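Local atomic coordinates of glycosyl hydrolase family 2, TIM barrel domain protein (Parabacteroides merdae ATCC 43184, PDB entry 6DXU), a protein that probably hydrolyses beta-glucuronides, releasing glucuronic acid, as a family 2 glycoside hydrolase of a human gut bacterium. Residues N274-D279 / Q284-E289; I373-C378 / V414-H419. One frame throughout, in Å; residues are numbered along the deposited sequence.

Contact 1: residues N274-D279 / Q284-E289; sequences NPVLWD and QLYTCE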
ATOM      1  N   ASN D 274     -46.798  29.589  21.505  1.00 27.76           N
ATOM      2  CA  ASN D 274     -47.580  29.881  20.306  1.00 26.84           C
ATOM      3  C   ASN D 274     -46.704  30.090  19.082  1.00 28.33           C
ATOM      4  O   ASN D 274     -46.848  31.114  18.373  1.00 27.89           O
ATOM      5  CB  ASN D 274     -48.470  31.098  20.525  1.00 28.63           C
ATOM      6  CG  ASN D 274     -49.307  31.003  21.773  1.00 34.89           C
ATOM      7  OD1 ASN D 274     -50.001  30.010  21.987  1.00 35.66           O
ATOM      8  ND2 ASN D 274     -49.250  32.045  22.613  1.00 30.25           N
ATOM      9  N   PRO D 275     -45.822  29.160  18.743  1.00 27.36           N
ATOM     10  CA  PRO D 275     -44.974  29.369  17.566  1.00 29.78           C
ATOM     11  C   PRO D 275     -45.819  29.371  16.303  1.00 28.76           C
ATOM     12  O   PRO D 275     -46.875  28.739  16.231  1.00 30.42           O
ATOM     13  CB  PRO D 275     -44.010  28.177  17.599  1.00 26.24           C
ATOM     14  CG  PRO D 275     -44.794  27.099  18.273  1.00 29.54           C
ATOM     15  CD  PRO D 275     -45.656  27.812  19.313  1.00 24.68           C
ATOM     16  N   VAL D 276     -45.368  30.138  15.312  1.00 26.50           N
ATOM     17  CA  VAL D 276     -45.982  30.083  13.992  1.00 28.44           C
ATOM     18  C   VAL D 276     -45.566  28.798  13.289  1.00 29.50           C
ATOM     19  O   VAL D 276     -44.371  28.486  13.181  1.00 31.84           O
ATOM     20  CB  VAL D 276     -45.593  31.320  13.174  1.00 34.28           C
ATOM     21  CG1 VAL D 276     -46.228  31.247  11.811  1.00 34.32           C
ATOM     22  CG2 VAL D 276     -46.024  32.589  13.914  1.00 37.59           C
ATOM     23  N   LEU D 277     -46.547  28.039  12.813  1.00 29.53           N
ATOM     24  CA  LEU D 277     -46.270  26.716  12.280  1.00 29.10           C
ATOM     25  C   LEU D 277     -45.958  26.780  10.790  1.00 28.14           C
ATOM     26  O   LEU D 277     -46.522  27.592  10.054  1.00 34.77           O
ATOM     27  CB  LEU D 277     -47.444  25.769  12.526  1.00 32.98           C
ATOM     28  CG  LEU D 277     -47.868  25.566  13.985  1.00 31.88           C
ATOM     29  CD1 LEU D 277     -48.830  24.386  14.108  1.00 29.32           C
ATOM     30  CD2 LEU D 277     -46.644  25.340  14.868  1.00 31.90           C
ATOM     31  N   TRP D 278     -45.049  25.916  10.361  1.00 24.48           N
ATOM     32  CA  TRP D 278     -44.781  25.705   8.945  1.00 24.42           C
ATOM     33  C   TRP D 278     -45.829  24.754   8.383  1.00 20.93           C
ATOM     34  O   TRP D 278     -46.135  23.725   8.989  1.00 23.74           O
ATOM     35  CB  TRP D 278     -43.370  25.121   8.758  1.00 22.79           C
ATOM     36  CG  TRP D 278     -42.908  24.984   7.328  1.00 23.55           C
ATOM     37  CD1 TRP D 278     -42.149  25.879   6.617  1.00 22.88           C
ATOM     38  CD2 TRP D 278     -43.171  23.889   6.439  1.00 21.01           C
ATOM     39  NE1 TRP D 278     -41.918  25.397   5.342  1.00 21.54           N
ATOM     40  CE2 TRP D 278     -42.540  24.185   5.208  1.00 22.41           C
ATOM     41  CE3 TRP D 278     -43.878  22.687   6.564  1.00 21.38           C
ATOM     42  CZ2 TRP D 278     -42.597  23.320   4.108  1.00 21.85           C
ATOM     43  CZ3 TRP D 278     -43.933  21.831   5.475  1.00 22.11           C
ATOM     44  CH2 TRP D 278     -43.292  22.149   4.264  1.00 22.73           C
ATOM     45  N   ASP D 279     -46.376  25.098   7.224  1.00 23.64           N
ATOM     46  CA  ASP D 279     -47.437  24.336   6.584  1.00 28.56           C
ATOM     47  C   ASP D 279     -47.224  24.363   5.075  1.00 23.75           C
ATOM     48  O   ASP D 279     -46.526  25.233   4.557  1.00 25.81           O
ATOM     49  CB  ASP D 279     -48.808  24.911   6.979  1.00 33.47           C
ATOM     50  CG  ASP D 279     -49.937  24.339   6.168  1.00 36.30           C
ATOM     51  OD1 ASP D 279     -50.392  25.058   5.250  1.00 40.13           O
ATOM     52  OD2 ASP D 279     -50.349  23.183   6.416  1.00 42.46           O
ATOM     53  N   GLN D 284     -43.952  29.034   6.618  1.00 27.74           N
ATOM     54  CA  GLN D 284     -43.405  30.151   7.373  1.00 30.83           C
ATOM     55  C   GLN D 284     -42.205  29.641   8.150  1.00 26.43           C
ATOM     56  O   GLN D 284     -42.275  28.573   8.760  1.00 25.42           O
ATOM     57  CB  GLN D 284     -44.464  30.772   8.302  1.00 31.38           C
ATOM     58  CG  GLN D 284     -45.599  31.435   7.518  1.00 36.44           C
ATOM     59  CD  GLN D 284     -46.569  32.221   8.387  1.00 44.85           C
ATOM     60  OE1 GLN D 284     -47.481  31.658   8.992  1.00 47.50           O
ATOM     61  NE2 GLN D 284     -46.386  33.533   8.434  1.00 43.54           N
ATOM     62  N   LEU D 285     -41.113  30.400   8.120  1.00 25.13           N
ATOM     63  CA  LEU D 285     -39.845  29.981   8.692  1.00 25.40           C
ATOM     64  C   LEU D 285     -39.369  30.984   9.733  1.00 24.88           C
ATOM     65  O   LEU D 285     -39.553  32.194   9.589  1.00 28.78           O
ATOM     66  CB  LEU D 285     -38.777  29.851   7.590  1.00 26.28           C
ATOM     67  CG  LEU D 285     -39.191  28.930   6.442  1.00 28.88           C
ATOM     68  CD1 LEU D 285     -38.400  29.229   5.174  1.00 29.69           C
ATOM     69  CD2 LEU D 285     -38.929  27.531   6.916  1.00 26.30           C
ATOM     70  N   TYR D 286     -38.711  30.466  10.753  1.00 23.69           N
ATOM     71  CA  TYR D 286     -37.937  31.274  11.677  1.00 23.74           C
ATOM     72  C   TYR D 286     -36.496  31.363  11.184  1.00 30.17           C
ATOM     73  O   TYR D 286     -36.029  30.530  10.403  1.00 29.03           O
ATOM     74  CB  TYR D 286     -37.958  30.666  13.076  1.00 24.88           C
ATOM     75  CG  TYR D 286     -39.257  30.861  13.831  1.00 28.14           C
ATOM     76  CD1 TYR D 286     -39.350  31.804  14.843  1.00 32.24           C
ATOM     77  CD2 TYR D 286     -40.387  30.120  13.515  1.00 26.22           C
ATOM     78  CE1 TYR D 286     -40.536  31.998  15.538  1.00 36.03           C
ATOM     79  CE2 TYR D 286     -41.580  30.302  14.199  1.00 32.87           C
ATOM     80  CZ  TYR D 286     -41.644  31.243  15.215  1.00 35.23           C
ATOM     81  OH  TYR D 286     -42.815  31.441  15.908  1.00 32.72           O
ATOM     82  N   THR D 287     -35.778  32.367  11.674  1.00 27.24           N
ATOM     83  CA  THR D 287     -34.383  32.535  11.296  1.00 32.60           C
ATOM     84  C   THR D 287     -33.522  32.568  12.545  1.00 29.54           C
ATOM     85  O   THR D 287     -33.793  33.338  13.468  1.00 29.16           O
ATOM     86  CB  THR D 287     -34.170  33.820  10.500  1.00 31.25           C
ATOM     87  OG1 THR D 287     -35.026  33.819   9.350  1.00 31.09           O
ATOM     88  CG2 THR D 287     -32.717  33.892  10.036  1.00 32.10           C
ATOM     89  N   CYS D 288     -32.472  31.759  12.572  1.00 23.58           N
ATOM     90  CA  CYS D 288     -31.510  31.813  13.657  1.00 25.41           C
ATOM     91  C   CYS D 288     -30.259  32.500  13.121  1.00 32.75           C
ATOM     92  O   CYS D 288     -29.692  32.067  12.110  1.00 33.97           O
ATOM     93  CB  CYS D 288     -31.216  30.411  14.195  1.00 26.96           C
ATOM     94  SG  CYS D 288     -29.999  30.369  15.555  1.00 33.81           S
ATOM     95  N   GLU D 289     -29.853  33.583  13.775  1.00 25.96           N
ATOM     96  CA  GLU D 289     -28.707  34.382  13.359  1.00 26.60           C
ATOM     97  C   GLU D 289     -27.613  34.222  14.407  1.00 28.75           C
ATOM     98  O   GLU D 289     -27.835  34.520  15.580  1.00 27.98           O
ATOM     99  CB  GLU D 289     -29.117  35.847  13.197  1.00 28.56           C
ATOM    100  CG  GLU D 289     -27.996  36.819  12.883  1.00 29.22           C
ATOM    101  CD  GLU D 289     -28.497  38.256  12.815  1.00 36.82           C
ATOM    102  OE1 GLU D 289     -28.939  38.788  13.862  1.00 34.68           O
ATOM    103  OE2 GLU D 289     -28.459  38.844  11.714  1.00 38.53           O
TER
HETATM  104  O   HOH W   1     -42.233  27.744  11.613  1.00 22.43           O
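Tyr286 reaches across to the 274-279 loop with its phenol oxygen foremost, and Val276 N donates to Tyr286 OH over 2.9 Å in a nearly straight bond (162°). The amide lies in the plane of the ring, at its edge, so the tyrosine meets the loop end-on instead of laying a face on it; Pro275 CA packs 3.4 Å from the same Tyr286 OH. A tyrosine suits the place because it is long enough to reach the loop backbone, flat, and polar just at its end, while Phe307 meets its ring edge to face. The Val276 side chain crosses Gln284 obliquely. With CG1 anti to the backbone N (chi1 180°), the valine turns that methyl to the glutamine amide, and Val276 CG1 lies 3.1 Å from Gln284 OE1, a snug contact.

These residues belong to the connection between strands 263-273 and 286-294 of the family 2 domain, whose beta-sandwich fold is immunoglobulin-like. Where the loop folds back, a water donates to both Val276 O (2.8 Å) and Gln284 O (3.0 Å), joining two carbonyls that could not pair directly. Gln284 O also sits in the plane of the Trp278 indole at its edge, 3.4 Å from Trp278 CD1. Trp278 and Leu285 run side by side, pointing the same way, with Leu285 CD2 3.6 Å from Trp278 CD1. Tryptophan offers an apolar ring carbon, CD1, to that leucine, and a donor, NE1, which bonds to Asp379 O in the last turn of helix 372-381.

Contact 2: residues I373-C378 / V414-H419; sequences IILDLC and VQHHNH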
ATOM      1  N   ILE D 373     -30.174  24.305  -2.881  1.00 21.50           N
ATOM      2  CA  ILE D 373     -31.112  25.273  -3.452  1.00 20.86           C
ATOM      3  C   ILE D 373     -32.508  24.664  -3.550  1.00 17.22           C
ATOM      4  O   ILE D 373     -33.517  25.323  -3.250  1.00 20.66           O
ATOM      5  CB  ILE D 373     -30.605  25.756  -4.825  1.00 21.47           C
ATOM      6  CG1 ILE D 373     -29.305  26.552  -4.661  1.00 21.06           C
ATOM      7  CG2 ILE D 373     -31.676  26.600  -5.548  1.00 22.59           C
ATOM      8  CD1 ILE D 373     -28.553  26.745  -5.980  1.00 22.45           C
ATOM      9  N   ILE D 374     -32.584  23.395  -3.959  1.00 20.52           N
ATOM     10  CA  ILE D 374     -33.867  22.702  -4.046  1.00 17.41           C
ATOM     11  C   ILE D 374     -34.502  22.587  -2.664  1.00 19.37           C
ATOM     12  O   ILE D 374     -35.694  22.861  -2.483  1.00 22.09           O
ATOM     13  CB  ILE D 374     -33.690  21.317  -4.687  1.00 20.34           C
ATOM     14  CG1 ILE D 374     -33.158  21.430  -6.122  1.00 18.32           C
ATOM     15  CG2 ILE D 374     -35.022  20.536  -4.657  1.00 19.65           C
ATOM     16  CD1 ILE D 374     -34.116  22.172  -7.085  1.00 18.24           C
ATOM     17  N   LEU D 375     -33.715  22.190  -1.662  1.00 20.33           N
ATOM     18  CA  LEU D 375     -34.285  22.046  -0.324  1.00 19.21           C
ATOM     19  C   LEU D 375     -34.777  23.379   0.212  1.00 19.27           C
ATOM     20  O   LEU D 375     -35.838  23.445   0.844  1.00 17.86           O
ATOM     21  CB  LEU D 375     -33.262  21.429   0.633  1.00 18.98           C
ATOM     22  CG  LEU D 375     -33.396  19.994   0.151  1.00 28.71           C
ATOM     23  CD1 LEU D 375     -32.214  19.546  -0.673  1.00 27.75           C
ATOM     24  CD2 LEU D 375     -33.822  19.034   1.245  1.00 23.99           C
ATOM     25  N   ASP D 376     -34.002  24.444   0.004  1.00 20.82           N
ATOM     26  CA  ASP D 376     -34.456  25.763   0.423  1.00 22.29           C
ATOM     27  C   ASP D 376     -35.763  26.132  -0.269  1.00 22.29           C
ATOM     28  O   ASP D 376     -36.642  26.760   0.336  1.00 20.47           O
ATOM     29  CB  ASP D 376     -33.387  26.819   0.134  1.00 20.53           C
ATOM     30  CG  ASP D 376     -32.245  26.825   1.142  1.00 26.79           C
ATOM     31  OD1 ASP D 376     -32.376  26.300   2.269  1.00 26.54           O
ATOM     32  OD2 ASP D 376     -31.202  27.421   0.801  1.00 27.56           O
ATOM     33  N   LEU D 377     -35.901  25.776  -1.549  1.00 19.71           N
ATOM     34  CA  LEU D 377     -37.132  26.086  -2.264  1.00 19.99           C
ATOM     35  C   LEU D 377     -38.306  25.286  -1.713  1.00 22.83           C
ATOM     36  O   LEU D 377     -39.428  25.797  -1.648  1.00 21.41           O
ATOM     37  CB  LEU D 377     -36.958  25.835  -3.764  1.00 21.19           C
ATOM     38  CG  LEU D 377     -36.174  26.933  -4.479  1.00 21.43           C
ATOM     39  CD1 LEU D 377     -35.659  26.450  -5.833  1.00 20.64           C
ATOM     40  CD2 LEU D 377     -37.084  28.154  -4.642  1.00 23.64           C
ATOM     41  N   CYS D 378     -38.071  24.036  -1.302  1.00 19.04           N
ATOM     42  CA  CYS D 378     -39.149  23.261  -0.687  1.00 19.65           C
ATOM     43  C   CYS D 378     -39.592  23.878   0.636  1.00 21.42           C
ATOM     44  O   CYS D 378     -40.794  23.905   0.946  1.00 23.64           O
ATOM     45  CB  CYS D 378     -38.723  21.807  -0.486  1.00 20.04           C
ATOM     46  SG  CYS D 378     -38.522  20.877  -2.055  1.00 22.34           S
ATOM     47  N   VAL D 414     -26.941  15.050   8.159  1.00 18.22           N
ATOM     48  CA  VAL D 414     -26.244  16.168   8.791  1.00 20.04           C
ATOM     49  C   VAL D 414     -26.439  17.450   7.989  1.00 19.88           C
ATOM     50  O   VAL D 414     -26.704  18.519   8.553  1.00 22.50           O
ATOM     51  CB  VAL D 414     -24.751  15.827   8.965  1.00 22.88           C
ATOM     52  CG1 VAL D 414     -23.943  17.076   9.285  1.00 28.54           C
ATOM     53  CG2 VAL D 414     -24.569  14.785  10.067  1.00 20.57           C
ATOM     54  N   GLN D 415     -26.328  17.366   6.661  1.00 18.15           N
ATOM     55  CA  GLN D 415     -26.394  18.586   5.862  1.00 17.45           C
ATOM     56  C   GLN D 415     -27.811  19.140   5.733  1.00 18.10           C
ATOM     57  O   GLN D 415     -27.967  20.360   5.687  1.00 20.87           O
ATOM     58  CB  GLN D 415     -25.800  18.347   4.472  1.00 19.75           C
ATOM     59  CG  GLN D 415     -24.281  18.190   4.545  1.00 17.75           C
ATOM     60  CD  GLN D 415     -23.676  17.658   3.277  1.00 21.65           C
ATOM     61  OE1 GLN D 415     -24.272  17.745   2.209  1.00 19.92           O
ATOM     62  NE2 GLN D 415     -22.457  17.115   3.387  1.00 18.41           N
ATOM     63  N   HIS D 416     -28.845  18.292   5.684  1.00 17.04           N
ATOM     64  CA  HIS D 416     -30.215  18.758   5.445  1.00 22.71           C
ATOM     65  C   HIS D 416     -31.108  18.661   6.677  1.00 18.41           C
ATOM     66  O   HIS D 416     -32.325  18.857   6.568  1.00 19.55           O
ATOM     67  CB  HIS D 416     -30.840  17.982   4.283  1.00 17.66           C
ATOM     68  CG  HIS D 416     -30.242  18.332   2.958  1.00 18.61           C
ATOM     69  ND1 HIS D 416     -30.535  17.648   1.795  1.00 17.57           N
ATOM     70  CD2 HIS D 416     -29.382  19.319   2.609  1.00 20.86           C
ATOM     71  CE1 HIS D 416     -29.849  18.174   0.797  1.00 18.04           C
ATOM     72  NE2 HIS D 416     -29.153  19.198   1.258  1.00 19.17           N
ATOM     73  N   HIS D 417     -30.517  18.403   7.846  1.00 18.69           N
ATOM     74  CA  HIS D 417     -31.275  18.205   9.084  1.00 18.76           C
ATOM     75  C   HIS D 417     -32.227  19.355   9.390  1.00 19.04           C
ATOM     76  O   HIS D 417     -33.313  19.138   9.941  1.00 20.45           O
ATOM     77  CB  HIS D 417     -30.292  18.045  10.242  1.00 22.09           C
ATOM     78  CG  HIS D 417     -30.920  18.131  11.592  1.00 24.30           C
ATOM     79  ND1 HIS D 417     -31.058  19.323  12.269  1.00 26.14           N
ATOM     80  CD2 HIS D 417     -31.391  17.167  12.420  1.00 29.46           C
ATOM     81  CE1 HIS D 417     -31.632  19.097  13.439  1.00 34.98           C
ATOM     82  NE2 HIS D 417     -31.838  17.796  13.559  1.00 31.98           N
ATOM     83  N   ASN D 418     -31.824  20.587   9.094  1.00 16.50           N
ATOM     84  CA  ASN D 418     -32.601  21.726   9.574  1.00 19.50           C
ATOM     85  C   ASN D 418     -33.817  22.037   8.711  1.00 22.39           C
ATOM     86  O   ASN D 418     -34.646  22.862   9.126  1.00 19.53           O
ATOM     87  CB  ASN D 418     -31.730  22.992   9.665  1.00 19.59           C
ATOM     88  CG  ASN D 418     -30.526  22.827  10.598  1.00 23.76           C
ATOM     89  OD1 ASN D 418     -30.561  22.052  11.552  1.00 23.53           O
ATOM     90  ND2 ASN D 418     -29.453  23.565  10.313  1.00 21.85           N
ATOM     91  N   HIS D 419     -33.949  21.434   7.528  1.00 18.98           N
ATOM     92  CA  HIS D 419     -35.050  21.807   6.638  1.00 21.56           C
ATOM     93  C   HIS D 419     -36.390  21.296   7.151  1.00 19.18           C
ATOM     94  O   HIS D 419     -36.597  20.078   7.196  1.00 19.49           O
ATOM     95  CB  HIS D 419     -34.805  21.269   5.228  1.00 20.62           C
ATOM     96  CG  HIS D 419     -33.626  21.896   4.561  1.00 24.97           C
ATOM     97  ND1 HIS D 419     -33.649  23.188   4.083  1.00 20.31           N
ATOM     98  CD2 HIS D 419     -32.375  21.428   4.334  1.00 21.35           C
ATOM     99  CE1 HIS D 419     -32.463  23.484   3.577  1.00 25.30           C
ATOM    100  NE2 HIS D 419     -31.676  22.431   3.706  1.00 22.03           N
TER
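Two helices on the outside of a TIM barrel meet here: helix 372-381, and helix 399-416 with the type I beta turn from His416 to His419. Leu375 carries the contact, meeting the faces of two imidazoles with different parts of its chain. Its CB stands over the centre of the His419 ring, 3.6 Å from the centroid and only 10° off the normal, a CH-pi contact. The leucine and His416 side chains cross at about a right angle, and Leu375 CG lies 4.2 Å from the centroid of the His416 ring, over its face but shifted toward the rim. Leucine suits this spot, since its branched, wholly apolar chain can serve two ring faces at once and asks for no polar partner.

In the beta/alpha barrel fold, strand 384-388 follows helix 372-381 and strand 422-429 follows helix 399-416, so the contact joins the helix preceding the one strand to the helix and turn preceding the other. The turn, closed by His419 N to His416 O at 3.2 Å, brings both histidines to the same leucine. Asp376 approaches His419 differently, at the edge: Asp376 OD1 lies in the ring plane, 3.1 Å from His419 CE1, with carboxylate and ring planes 59° apart. The ring nitrogens are taken elsewhere, ND1 by Asp379 and NE2 by Glu372. With three carboxylates round its rim, His419 is likely to be drawn toward the protonated form. A leucine in its place would probably leave Asp379 and Glu372 each without its ring N-H partner, and Leu375 CB without the flat face it lies on. His416 ND1 is bonded to Glu387 on strand 384-388, which fixes the rotation of that ring beside the leucine.

How the contacts relate
Contact 1 is partly buried, far from the middle of the chain, and closes a loop of a beta domain upon the strand that follows it; contact 2 is buried, nearer the middle, and joins helices of the barrel separated by a longer piece of chain. Their chemistry follows: in contact 1 a direct backbone-to-phenol bond and a bridging water stand beside small apolar contacts, whereas contact 2 has no hydrogen bond across it and relies on leucine against imidazole faces, with both nitrogens of His419 and ND1 of His416 bonded to nearby acids. The two meet where Trp278 CZ2 packs 3.7 Å from Cys378 O, and Asp379 serves both, through its backbone to Trp278 and its carboxylate to His419.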